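Local atomic coordinates of 4-amino-4-deoxychorismate lyase (Legionella pneumophila, PDB entry 3LUL), a protein that belongs to the class IV aminotransferase family and carries pyridoxal phosphate covalently attached to a lysine, as fold-type IV enzymes do. Residues R244-S247 with I251-E254. Numbering follows the deposited sequence. Where two conformers were deposited one is given.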
loop_
_atom_site.group_PDB
_atom_site.type_symbol
_atom_site.label_atom_id
_atom_site.label_comp_id
_atom_site.label_asym_id
_atom_site.label_seq_id
_atom_site.Cartn_x
_atom_site.Cartn_y
_atom_site.Cartn_z
ATOM N N ARG B 244 -11.583 -21.250 -12.653
ATOM C CA ARG B 244 -10.808 -22.479 -12.671
ATOM C C ARG B 244 -9.359 -22.148 -12.928
ATOM O O ARG B 244 -9.060 -21.196 -13.649
ATOM C CB ARG B 244 -11.344 -23.424 -13.759
ATOM C CG ARG B 244 -12.773 -23.876 -13.537
ATOM C CD ARG B 244 -13.344 -24.523 -14.789
ATOM N NE ARG B 244 -14.804 -24.682 -14.701
ATOM C CZ ARG B 244 -15.465 -25.750 -14.233
ATOM N NH1 ARG B 244 -14.832 -26.836 -13.805
ATOM N NH2 ARG B 244 -16.799 -25.741 -14.216
ATOM N N VAL B 245 -8.471 -22.938 -12.335
ATOM C CA VAL B 245 -7.016 -22.760 -12.482
ATOM C C VAL B 245 -6.434 -23.878 -13.352
ATOM O O VAL B 245 -6.595 -25.057 -13.063
ATOM C CB VAL B 245 -6.311 -22.700 -11.113
ATOM C CG1 VAL B 245 -4.755 -22.675 -11.265
ATOM C CG2 VAL B 245 -6.791 -21.482 -10.308
ATOM N N LEU B 246 -5.785 -23.475 -14.437
ATOM C CA LEU B 246 -5.148 -24.388 -15.380
ATOM C C LEU B 246 -3.769 -24.798 -14.907
ATOM O O LEU B 246 -3.367 -25.938 -15.098
ATOM C CB LEU B 246 -5.059 -23.767 -16.783
ATOM C CG LEU B 246 -4.345 -24.587 -17.884
ATOM C CD1 LEU B 246 -4.959 -25.968 -18.080
ATOM C CD2 LEU B 246 -4.351 -23.817 -19.199
ATOM N N SER B 247 -3.040 -23.885 -14.284
ATOM C CA SER B 247 -1.661 -24.159 -13.923
ATOM C C SER B 247 -1.116 -23.244 -12.850
ATOM O O SER B 247 -1.552 -22.102 -12.741
ATOM C CB SER B 247 -0.748 -24.076 -15.152
ATOM O OG SER B 247 -0.742 -22.775 -15.750
ATOM N N ILE B 251 3.128 -26.524 -13.535
ATOM C CA ILE B 251 2.275 -27.629 -13.115
ATOM C C ILE B 251 0.893 -27.380 -13.697
ATOM O O ILE B 251 0.283 -26.348 -13.413
ATOM C CB ILE B 251 2.248 -27.754 -11.578
ATOM C CG1 ILE B 251 3.676 -27.966 -11.043
ATOM C CG2 ILE B 251 1.346 -28.919 -11.139
ATOM C CD1 ILE B 251 4.008 -27.191 -9.832
ATOM N N ILE B 252 0.439 -28.314 -14.534
ATOM C CA ILE B 252 -0.858 -28.243 -15.195
ATOM C C ILE B 252 -1.831 -29.100 -14.394
ATOM O O ILE B 252 -1.484 -30.220 -14.008
ATOM C CB ILE B 252 -0.785 -28.801 -16.644
ATOM C CG1 ILE B 252 0.395 -28.191 -17.407
ATOM C CG2 ILE B 252 -2.069 -28.516 -17.398
ATOM C CD1 ILE B 252 0.251 -26.715 -17.651
ATOM N N PHE B 253 -3.040 -28.584 -14.174
ATOM C CA PHE B 253 -4.115 -29.289 -13.509
ATOM C C PHE B 253 -5.268 -29.601 -14.457
ATOM O O PHE B 253 -5.525 -28.865 -15.420
ATOM C CB PHE B 253 -4.689 -28.409 -12.397
ATOM C CG PHE B 253 -3.660 -27.941 -11.403
ATOM C CD1 PHE B 253 -3.152 -28.825 -10.464
ATOM C CD2 PHE B 253 -3.235 -26.625 -11.392
ATOM C CE1 PHE B 253 -2.212 -28.410 -9.541
ATOM C CE2 PHE B 253 -2.310 -26.199 -10.480
ATOM C CZ PHE B 253 -1.777 -27.115 -9.561
ATOM N N GLU B 254 -5.985 -30.680 -14.146
ATOM C CA GLU B 254 -7.321 -30.878 -14.674
ATOM C C GLU B 254 -8.217 -29.748 -14.139
ATOM O O GLU B 254 -8.214 -29.474 -12.933
ATOM C CB GLU B 254 -7.862 -32.249 -14.238
ATOM C CG GLU B 254 -9.314 -32.500 -14.585
ATOM C CD GLU B 254 -9.599 -32.322 -16.066
ATOM O OE1 GLU B 254 -8.987 -33.053 -16.889
ATOM O OE2 GLU B 254 -10.425 -31.448 -16.404
HETATM O O HOH W 1 -7.907 -27.112 -11.579
#
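F253 meets L246 through its backbone: its N-H runs almost straight (175°) to L246 O, with N and O 2.8 Å apart and the donor tilted from the carbonyl plane. The bond joins strand 241-248 to the short strand 251-252 as the two arms of a beta hairpin. Beyond it, S247 and I252 form an antiparallel non-hydrogen-bonded pair, next to which S247 CA approaches I251 O to 3.0 Å in a C-H...O contact.

The side chain of F253 can be followed outward. CB sits 3.9 Å from both V245 O and L246 O. CG stands anti to the carbonyl carbon (chi1 -56°), which carries the ring alongside the partner strand. CD2 then lies 3.8 Å from L246 O and 3.9 Å from S247 CA and also meets V245 CG1, while CE2 reaches S247 C. The ring approaches obliquely, and the side chain of F253 also touches V233 of strand 232-237 and I227 of helix 224-228.

The side chains of L246 and I252 run alongside one another in the same direction, with L246 CD1 3.9 Å from I252 CG2. On the face shared by S247 and I252, I252 CD1 reaches S247 CB at 3.8 Å, whereas the serine hydroxyl is hydrogen-bonded to R123 of strand 122-131.

Beyond F253 a water bridges the two backbones, within hydrogen-bonding distance of both V245 O and E254 O. A single direct backbone hydrogen bond thus joins the two segments; apolar contacts flank it, and a water spans the gap on the E254 side.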